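Local coordinates for effector protein HopAB2 (PDB 3HGL), which is recognised by the tomato resistance kinase Pto, triggering host immunity, and in susceptible plants suppresses programmed cell death as a virulence factor, at residues A7-I12 and S65-E70; V13-S18 and Q46-Q51. All blocks are in the same frame, centred on the assembly; numbering follows the deposited sequence.

Contact 1: residues A7-I12 and S65-E70; sequences AHANSI and SELAIE
Ala9 on helix 5-18 and Glu70 on helix 66-80 face each other where the axes of the two short segments pass 8.7 Å apart at a crossing angle of -56°; Ala9 CA and Glu70 CA are 5.8 Å apart. At this close point the methyl of Ala9 lies against the root of Glu70: Ala9 CB is 3.6 Å from both Glu70 CB and Glu70 C. Only this base of Glu70 meets Ala9; beyond CB the chain bends at chi2, and the side chain also touches Ala5 and Val6.

One turn earlier on helix 66-80, Leu67 buries the most surface of any residue in the contact. Both of its methyls reach the imidazole of His8, whose side chain it meets at nearly a right angle. Leu67 CD1 sits 3.9 Å from the ring centroid of His8, 24° off the normal, a CH-pi contact displaced toward the CG side of the face. The other methyl lies over the same face, toward the NE2-CD2 edge, with Leu67 CD2 3.7 Å from His8 NE2. With CG anti to the backbone N (chi1 -167°) the His8 ring swings toward helix 66-80, and chi2 turns its face to Leu67. Ile12 approaches Leu67 tip to tip, its CD1 4.2 Å from Leu67 CD1.

No hydrogen bond crosses the interface. Ser65 is the N-cap of helix 66-80, its OG accepting from Ala68 N at 3.1 Å. Leu67 also touches Phe53, and the ring of His52 meets that of His8. The arrangement is an obliquely crossed helix pair joining the first and last helices of the five-helix, Pto-interacting domain of the effector.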
loop_
_atom_site.group_PDB
_atom_site.type_symbol
_atom_site.label_atom_id
_atom_site.label_comp_id
_atom_site.label_asym_id
_atom_site.label_seq_id
_atom_site.Cartn_x
_atom_site.Cartn_y
_atom_site.Cartn_z
ATOM N N ALA A 7 -5.763 -11.350 4.578
ATOM C CA ALA A 7 -4.956 -11.372 5.793
ATOM C C ALA A 7 -3.647 -10.624 5.545
ATOM O O ALA A 7 -3.176 -9.873 6.399
ATOM C CB ALA A 7 -4.671 -12.819 6.214
ATOM N N HIS A 8 -3.069 -10.840 4.369
ATOM C CA HIS A 8 -1.814 -10.197 3.980
ATOM C C HIS A 8 -1.991 -8.670 4.017
ATOM O O HIS A 8 -1.197 -7.958 4.632
ATOM C CB HIS A 8 -1.426 -10.655 2.569
ATOM C CG HIS A 8 -0.021 -10.310 2.170
ATOM N ND1 HIS A 8 0.744 -9.379 2.841
ATOM C CD2 HIS A 8 0.740 -10.747 1.142
ATOM C CE1 HIS A 8 1.915 -9.260 2.242
ATOM N NE2 HIS A 8 1.939 -10.080 1.206
ATOM N N ALA A 9 -3.042 -8.180 3.364
ATOM C CA ALA A 9 -3.332 -6.748 3.325
ATOM C C ALA A 9 -3.502 -6.165 4.731
ATOM O O ALA A 9 -2.966 -5.096 5.038
ATOM C CB ALA A 9 -4.595 -6.492 2.490
ATOM N N ASN A 10 -4.255 -6.855 5.585
ATOM C CA ASN A 10 -4.455 -6.366 6.945
ATOM C C ASN A 10 -3.122 -6.240 7.688
ATOM O O ASN A 10 -2.924 -5.303 8.459
ATOM C CB ASN A 10 -5.397 -7.288 7.732
ATOM C CG ASN A 10 -6.847 -7.170 7.280
ATOM O OD1 ASN A 10 -7.315 -6.083 6.932
ATOM N ND2 ASN A 10 -7.569 -8.289 7.300
ATOM N N SER A 11 -2.208 -7.178 7.450
ATOM C CA SER A 11 -0.904 -7.144 8.106
ATOM C C SER A 11 -0.079 -5.953 7.634
ATOM O O SER A 11 0.675 -5.362 8.409
ATOM C CB SER A 11 -0.137 -8.441 7.839
ATOM O OG SER A 11 -0.796 -9.545 8.444
ATOM N N ILE A 12 -0.214 -5.606 6.357
ATOM C CA ILE A 12 0.521 -4.467 5.816
ATOM C C ILE A 12 0.052 -3.189 6.509
ATOM O O ILE A 12 0.862 -2.325 6.839
ATOM C CB ILE A 12 0.315 -4.333 4.292
ATOM C CG1 ILE A 12 0.984 -5.511 3.577
ATOM C CG2 ILE A 12 0.888 -3.003 3.803
ATOM C CD1 ILE A 12 0.692 -5.584 2.081
ATOM N N SER A 65 -3.928 -6.019 -9.196
ATOM C CA SER A 65 -3.299 -6.862 -8.181
ATOM C C SER A 65 -4.287 -7.194 -7.069
ATOM O O SER A 65 -4.890 -6.297 -6.477
ATOM C CB SER A 65 -2.087 -6.161 -7.569
ATOM O OG SER A 65 -1.703 -6.820 -6.373
ATOM N N GLU A 66 -4.442 -8.481 -6.777
ATOM C CA GLU A 66 -5.367 -8.910 -5.733
ATOM C C GLU A 66 -4.949 -8.336 -4.381
ATOM O O GLU A 66 -5.791 -7.925 -3.582
ATOM C CB GLU A 66 -5.400 -10.438 -5.650
ATOM C CG GLU A 66 -6.588 -10.996 -4.876
ATOM C CD GLU A 66 -6.473 -12.493 -4.643
ATOM O OE1 GLU A 66 -6.106 -13.216 -5.592
ATOM O OE2 GLU A 66 -6.757 -12.951 -3.515
ATOM N N LEU A 67 -3.644 -8.308 -4.127
ATOM C CA LEU A 67 -3.139 -7.779 -2.865
ATOM C C LEU A 67 -3.378 -6.272 -2.778
ATOM O O LEU A 67 -3.818 -5.770 -1.746
ATOM C CB LEU A 67 -1.643 -8.082 -2.720
ATOM C CG LEU A 67 -0.959 -7.580 -1.441
ATOM C CD1 LEU A 67 -1.656 -8.165 -0.211
ATOM C CD2 LEU A 67 0.513 -7.986 -1.457
ATOM N N ALA A 68 -3.086 -5.559 -3.862
ATOM C CA ALA A 68 -3.278 -4.106 -3.903
ATOM C C ALA A 68 -4.747 -3.753 -3.661
ATOM O O ALA A 68 -5.061 -2.829 -2.906
ATOM C CB ALA A 68 -2.829 -3.554 -5.252
ATOM N N ILE A 69 -5.643 -4.488 -4.314
ATOM C CA ILE A 69 -7.074 -4.257 -4.159
ATOM C C ILE A 69 -7.492 -4.427 -2.701
ATOM O O ILE A 69 -8.209 -3.591 -2.158
ATOM C CB ILE A 69 -7.883 -5.227 -5.061
ATOM C CG1 ILE A 69 -7.657 -4.858 -6.533
ATOM C CG2 ILE A 69 -9.379 -5.171 -4.707
ATOM C CD1 ILE A 69 -8.265 -5.839 -7.522
ATOM N N GLU A 70 -7.039 -5.505 -2.063
ATOM C CA GLU A 70 -7.374 -5.744 -0.661
ATOM C C GLU A 70 -6.724 -4.692 0.231
ATOM O O GLU A 70 -7.308 -4.253 1.223
ATOM C CB GLU A 70 -6.916 -7.141 -0.227
ATOM C CG GLU A 70 -7.677 -8.283 -0.888
ATOM C CD GLU A 70 -9.186 -8.171 -0.701
ATOM O OE1 GLU A 70 -9.633 -7.763 0.391
ATOM O OE2 GLU A 70 -9.927 -8.506 -1.647
#

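Contact 2: residues V13-S18 and Q46-Q51; sequences VQQLVS and QNIFRQ
Leu16 and Ile48 form the tight part of this contact between nearly antiparallel helices, whose segment axes run at 159° and approach to 10.6 Å. Leu16 CD2 lies 3.6 Å from Ile48 CD1, and the same methyl comes to the edge of the Phe49 ring, close to its plane, 4.1 Å from Phe49 CE2. All three residues are buried, and the wide axis spacing is bridged by the long side chains of Leu16 and Ile48.

The other side of the interface is polar and more open. Gln15, extended beyond CG and with CG anti to the backbone N, slides past Ile48, so that Gln15 CD lies 3.7 Å from Ile48 CG2. Its NE2 then donates to Gln51 OE1 over 2.8 Å in an almost straight bond (173° at the hydrogen). The acceptor lies in the amide plane of Gln15, but the donor is tilted 29° from the carbonyl plane of Gln51. A water also accepts from Gln51 NE2 and, weakly, from Gln15 NE2. The Gln15 amide is held at both ends, since OE1 bonds His52 NE2 and NE2 also bonds Glu19 OE2, which together fix its flip.

Beneath this polar rim, helix 23-35 closes the apolar side: Thr26 touches both Leu16 and Phe49, and Ile23 packs on Leu16. Phe49 stacks on Phe41 and touches Leu71, so that it turns the inner face of helix 43-52 into the bundle, against helices 23-35 and 66-80.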
loop_
_atom_site.group_PDB
_atom_site.type_symbol
_atom_site.label_atom_id
_atom_site.label_comp_id
_atom_site.label_asym_id
_atom_site.label_seq_id
_atom_site.Cartn_x
_atom_site.Cartn_y
_atom_site.Cartn_z
ATOM N N VAL A 13 -1.253 -3.068 6.734
ATOM C CA VAL A 13 -1.779 -1.888 7.414
ATOM C C VAL A 13 -1.153 -1.816 8.808
ATOM O O VAL A 13 -0.695 -0.760 9.241
ATOM C CB VAL A 13 -3.320 -1.945 7.543
ATOM C CG1 VAL A 13 -3.817 -0.817 8.446
ATOM C CG2 VAL A 13 -3.955 -1.826 6.164
ATOM N N GLN A 14 -1.122 -2.954 9.500
ATOM C CA GLN A 14 -0.540 -3.027 10.836
ATOM C C GLN A 14 0.916 -2.580 10.799
ATOM O O GLN A 14 1.365 -1.817 11.659
ATOM C CB GLN A 14 -0.619 -4.461 11.369
ATOM C CG GLN A 14 -2.031 -4.967 11.587
ATOM C CD GLN A 14 -2.705 -4.292 12.761
ATOM O OE1 GLN A 14 -2.282 -4.450 13.906
ATOM N NE2 GLN A 14 -3.752 -3.527 12.484
ATOM N N GLN A 15 1.651 -3.057 9.798
ATOM C CA GLN A 15 3.059 -2.703 9.660
ATOM C C GLN A 15 3.225 -1.197 9.444
ATOM O O GLN A 15 4.075 -0.566 10.073
ATOM C CB GLN A 15 3.689 -3.473 8.493
ATOM C CG GLN A 15 5.180 -3.204 8.306
ATOM C CD GLN A 15 5.817 -4.105 7.262
ATOM O OE1 GLN A 15 5.126 -4.824 6.541
ATOM N NE2 GLN A 15 7.146 -4.060 7.170
ATOM N N LEU A 16 2.413 -0.627 8.557
ATOM C CA LEU A 16 2.485 0.806 8.281
ATOM C C LEU A 16 2.258 1.620 9.550
ATOM O O LEU A 16 3.045 2.506 9.879
ATOM C CB LEU A 16 1.439 1.193 7.230
ATOM C CG LEU A 16 1.775 0.749 5.800
ATOM C CD1 LEU A 16 0.532 0.817 4.925
ATOM C CD2 LEU A 16 2.892 1.634 5.244
ATOM N N VAL A 17 1.173 1.317 10.253
ATOM C CA VAL A 17 0.836 2.018 11.484
ATOM C C VAL A 17 1.965 1.872 12.499
ATOM O O VAL A 17 2.434 2.857 13.069
ATOM C CB VAL A 17 -0.476 1.467 12.096
ATOM C CG1 VAL A 17 -0.788 2.181 13.406
ATOM C CG2 VAL A 17 -1.626 1.646 11.109
ATOM N N SER A 18 2.411 0.639 12.708
ATOM C CA SER A 18 3.481 0.366 13.660
ATOM C C SER A 18 4.749 1.159 13.356
ATOM O O SER A 18 5.426 1.634 14.266
ATOM C CB SER A 18 3.801 -1.132 13.673
ATOM O OG SER A 18 4.862 -1.415 14.567
ATOM N N GLN A 46 8.027 3.267 1.147
ATOM C CA GLN A 46 8.758 2.578 0.097
ATOM C C GLN A 46 9.415 1.316 0.637
ATOM O O GLN A 46 9.317 0.257 0.027
ATOM C CB GLN A 46 9.817 3.500 -0.509
ATOM C CG GLN A 46 10.535 2.896 -1.700
ATOM C CD GLN A 46 11.438 3.890 -2.395
ATOM O OE1 GLN A 46 12.387 4.408 -1.803
ATOM N NE2 GLN A 46 11.147 4.168 -3.663
ATOM N N ASN A 47 10.080 1.435 1.781
ATOM C CA ASN A 47 10.749 0.291 2.397
ATOM C C ASN A 47 9.746 -0.830 2.676
ATOM O O ASN A 47 10.017 -2.007 2.419
ATOM C CB ASN A 47 11.432 0.724 3.699
ATOM C CG ASN A 47 12.186 -0.413 4.371
ATOM O OD1 ASN A 47 11.860 -0.814 5.489
ATOM N ND2 ASN A 47 13.197 -0.936 3.690
ATOM N N ILE A 48 8.576 -0.454 3.184
ATOM C CA ILE A 48 7.535 -1.430 3.490
ATOM C C ILE A 48 6.947 -2.066 2.231
ATOM O O ILE A 48 6.886 -3.288 2.117
ATOM C CB ILE A 48 6.400 -0.784 4.315
ATOM C CG1 ILE A 48 6.930 -0.408 5.703
ATOM C CG2 ILE A 48 5.209 -1.742 4.420
ATOM C CD1 ILE A 48 5.936 0.333 6.577
ATOM N N PHE A 49 6.522 -1.241 1.280
ATOM C CA PHE A 49 5.943 -1.760 0.044
ATOM C C PHE A 49 6.879 -2.677 -0.747
ATOM O O PHE A 49 6.421 -3.616 -1.401
ATOM C CB PHE A 49 5.453 -0.604 -0.837
ATOM C CG PHE A 49 4.104 -0.063 -0.425
ATOM C CD1 PHE A 49 2.989 -0.252 -1.236
ATOM C CD2 PHE A 49 3.946 0.608 0.784
ATOM C CE1 PHE A 49 1.734 0.218 -0.851
ATOM C CE2 PHE A 49 2.692 1.085 1.183
ATOM C CZ PHE A 49 1.585 0.889 0.364
ATOM N N ARG A 50 8.183 -2.423 -0.693
ATOM C CA ARG A 50 9.111 -3.285 -1.417
ATOM C C ARG A 50 9.098 -4.711 -0.870
ATOM O O ARG A 50 9.367 -5.662 -1.599
ATOM C CB ARG A 50 10.529 -2.705 -1.382
ATOM C CG ARG A 50 10.740 -1.637 -2.448
ATOM C CD ARG A 50 12.138 -1.034 -2.420
ATOM N NE ARG A 50 12.346 -0.136 -3.556
ATOM C CZ ARG A 50 13.411 0.643 -3.715
ATOM N NH1 ARG A 50 14.378 0.645 -2.808
ATOM N NH2 ARG A 50 13.508 1.423 -4.784
ATOM N N GLN A 51 8.768 -4.857 0.411
ATOM C CA GLN A 51 8.700 -6.176 1.045
ATOM C C GLN A 51 7.475 -6.971 0.580
ATOM O O GLN A 51 7.490 -8.206 0.565
ATOM C CB GLN A 51 8.616 -6.024 2.567
ATOM C CG GLN A 51 9.863 -5.484 3.228
ATOM C CD GLN A 51 9.629 -5.091 4.678
ATOM O OE1 GLN A 51 8.633 -5.486 5.293
ATOM N NE2 GLN A 51 10.554 -4.316 5.234
HETATM O O HOH W 1 10.022 -3.194 8.236
#

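How the contacts relate
Helix 5-18 serves both contacts in succession: residues 7-12 pack on helix 66-80 in contact 1, and 13-18 on helix 43-52 in contact 2, with the two centres about 11 Å apart. Contact 2 is nested along the chain within the loop closed by contact 1. The segments adjoin only in sequence, but His52 bridges their surroundings by meeting the His8 ring and bonding Gln15. Leu71 likewise touches Ile12 of contact 1 and Phe49 of contact 2. Contact 1 has no hydrogen bond across it and crosses at 56° between helix directions; contact 2 is nearly antiparallel and carries a polar rim. Both lie inside the Pto-interaction region, which spans the whole construct.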